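Local coordinates for ThiJ/PfpI family protein (Pseudomonas syringae pv. tomato, PDB 3EWN) that is of unknown function but belongs to the DJ-1/PfpI family, whose fold is related to that of class I glutamine amidotransferases, at residues F78-R83 / F109-R113. Residues are numbered along the deposited sequence; the frame is centred on the assembly and turned at random.
Sequences FGTCPR and FMADR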
loop_
_atom_site.group_PDB
_atom_site.type_symbol
_atom_site.label_atom_id
_atom_site.label_comp_id
_atom_site.label_asym_id
_atom_site.label_seq_id
_atom_site.Cartn_x
_atom_site.Cartn_y
_atom_site.Cartn_z
ATOM N N PHE A 78 -19.434 -5.976 -12.117
ATOM C CA PHE A 78 -19.920 -4.844 -12.894
ATOM C C PHE A 78 -21.440 -4.764 -12.798
ATOM O O PHE A 78 -22.030 -3.707 -13.022
ATOM C CB PHE A 78 -19.508 -4.978 -14.364
ATOM C CG PHE A 78 -18.025 -5.099 -14.571
ATOM C CD1 PHE A 78 -17.134 -4.477 -13.703
ATOM C CD2 PHE A 78 -17.521 -5.820 -15.649
ATOM C CE1 PHE A 78 -15.759 -4.567 -13.909
ATOM C CE2 PHE A 78 -16.146 -5.916 -15.864
ATOM C CZ PHE A 78 -15.265 -5.290 -14.991
ATOM N N GLY A 79 -22.064 -5.888 -12.456
ATOM C CA GLY A 79 -23.509 -5.929 -12.332
ATOM C C GLY A 79 -24.043 -5.536 -10.966
ATOM O O GLY A 79 -25.115 -4.940 -10.873
ATOM N N THR A 80 -23.315 -5.862 -9.900
ATOM C CA THR A 80 -23.780 -5.526 -8.558
ATOM C C THR A 80 -23.233 -4.207 -8.013
ATOM O O THR A 80 -23.630 -3.761 -6.938
ATOM C CB THR A 80 -23.463 -6.659 -7.553
ATOM O OG1 THR A 80 -22.046 -6.865 -7.481
ATOM C CG2 THR A 80 -24.144 -7.957 -7.988
ATOM N N CYS A 81 -22.320 -3.583 -8.747
ATOM C CA CYS A 81 -21.772 -2.304 -8.307
ATOM C C CYS A 81 -22.858 -1.237 -8.455
ATOM O O CYS A 81 -23.549 -1.195 -9.471
ATOM C CB CYS A 81 -20.566 -1.919 -9.165
ATOM S SG CYS A 81 -19.830 -0.320 -8.749
ATOM N N PRO A 82 -23.032 -0.374 -7.441
ATOM C CA PRO A 82 -24.053 0.679 -7.522
ATOM C C PRO A 82 -23.949 1.491 -8.815
ATOM O O PRO A 82 -22.859 1.660 -9.368
ATOM C CB PRO A 82 -23.767 1.524 -6.286
ATOM C CG PRO A 82 -23.336 0.492 -5.287
ATOM C CD PRO A 82 -22.410 -0.401 -6.104
ATOM N N ARG A 83 -25.088 1.992 -9.288
ATOM C CA ARG A 83 -25.141 2.785 -10.515
ATOM C C ARG A 83 -24.568 4.192 -10.355
ATOM O O ARG A 83 -23.861 4.681 -11.236
ATOM C CB ARG A 83 -26.587 2.889 -11.003
ATOM C CG ARG A 83 -27.174 1.584 -11.520
ATOM C CD ARG A 83 -27.044 1.491 -13.028
ATOM N NE ARG A 83 -27.748 2.588 -13.689
ATOM C CZ ARG A 83 -27.679 2.847 -14.991
ATOM N NH1 ARG A 83 -26.935 2.086 -15.785
ATOM N NH2 ARG A 83 -28.350 3.872 -15.499
ATOM N N PHE A 109 -18.436 -0.912 -18.389
ATOM C CA PHE A 109 -18.712 -0.631 -16.982
ATOM C C PHE A 109 -18.133 0.721 -16.587
ATOM O O PHE A 109 -18.809 1.542 -15.971
ATOM C CB PHE A 109 -18.099 -1.711 -16.084
ATOM C CG PHE A 109 -18.023 -1.322 -14.629
ATOM C CD1 PHE A 109 -19.162 -1.326 -13.830
ATOM C CD2 PHE A 109 -16.813 -0.913 -14.066
ATOM C CE1 PHE A 109 -19.099 -0.932 -12.493
ATOM C CE2 PHE A 109 -16.739 -0.517 -12.733
ATOM C CZ PHE A 109 -17.887 -0.525 -11.944
HETATM N N MSE A 110 -16.870 0.941 -16.939
HETATM C CA MSE A 110 -16.206 2.190 -16.611
HETATM C C MSE A 110 -16.889 3.377 -17.283
HETATM O O MSE A 110 -17.067 4.424 -16.665
HETATM C CB MSE A 110 -14.726 2.128 -17.012
HETATM C CG MSE A 110 -13.888 1.146 -16.181
HETATM SE SE MSE A 110 -13.852 1.497 -14.273
HETATM C CE MSE A 110 -12.755 3.060 -14.307
ATOM N N ALA A 111 -17.277 3.206 -18.542
ATOM C CA ALA A 111 -17.943 4.276 -19.274
ATOM C C ALA A 111 -19.293 4.618 -18.653
ATOM O O ALA A 111 -19.637 5.788 -18.499
ATOM C CB ALA A 111 -18.129 3.876 -20.737
ATOM N N ASP A 112 -20.063 3.592 -18.308
ATOM C CA ASP A 112 -21.376 3.806 -17.709
ATOM C C ASP A 112 -21.281 4.494 -16.352
ATOM O O ASP A 112 -21.858 5.560 -16.140
ATOM C CB ASP A 112 -22.112 2.480 -17.540
ATOM C CG ASP A 112 -23.450 2.651 -16.854
ATOM O OD1 ASP A 112 -24.370 3.217 -17.481
ATOM O OD2 ASP A 112 -23.577 2.236 -15.684
ATOM N N ARG A 113 -20.551 3.883 -15.428
ATOM C CA ARG A 113 -20.402 4.455 -14.098
ATOM C C ARG A 113 -19.745 5.828 -14.152
ATOM O O ARG A 113 -20.090 6.717 -13.375
ATOM C CB ARG A 113 -19.587 3.515 -13.210
ATOM C CG ARG A 113 -20.249 2.161 -13.005
ATOM C CD ARG A 113 -21.671 2.320 -12.461
ATOM N NE ARG A 113 -22.236 1.049 -12.011
ATOM C CZ ARG A 113 -22.577 0.047 -12.815
ATOM N NH1 ARG A 113 -22.421 0.159 -14.128
ATOM N NH2 ARG A 113 -23.060 -1.075 -12.303
HETATM O O HOH W 1 -23.094 -2.539 -15.248
HETATM O O HOH W 2 -21.522 6.367 -11.025
#
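In the alpha/beta fold of this DJ-1/PfpI protein, the loop leaving edge strand 76-77 for strand 87-90 offers backbone carbonyls to the guanidinium of Arg113 from helix 104-114. Its NH2 and NE meet three carbonyl oxygens of the loop, those of Phe78, Cys81 and Pro82. Arg113 NH2 gives a nearly straight bond to Cys81 O (2.9 Å, N-H...O 173°), and Arg113 NE reaches Pro82 O at 2.8 Å, arriving above that carbonyl plane; both oxygens lie close to the guanidinium plane, which fixes its rotation. A weak, strongly bent bond joins Arg113 NH2 to Phe78 O. Water 1 donates to the same Phe78 oxygen and accepts from Arg113 NH1. Arg113 NH1 also pairs with Asp112 OD2 at 2.8 Å, and Phe109 CE1 lies over the centre of one guanidinium face.

The Phe109 ring, swung toward the loop by CG anti to its backbone N (chi1 165°), forms an offset stack with Phe78, centroids 4.7 Å apart and planes at 21°. Phe109 CB adds a CH-pi contact over the Phe78 face, while Cys81 SG touches the Phe109 edge at CZ (3.7 Å). Val57 of strand 53-58 packs against all three side chains. At the more exposed end, the bent Arg83 chain brings Arg83 NH1 to Asp112 OD1 at 3.3 Å, a salt bridge; Arg116 pairs with OD2, so the carboxylate serves three arginines, Arg83, Arg113 and Arg116. Water 2 donates to both Arg83 O and Arg113 O. The arrangement is that of a strand-to-strand connection packed on a helix flanking the central, mostly parallel sheet of a three-layer, Rossmann-like sandwich.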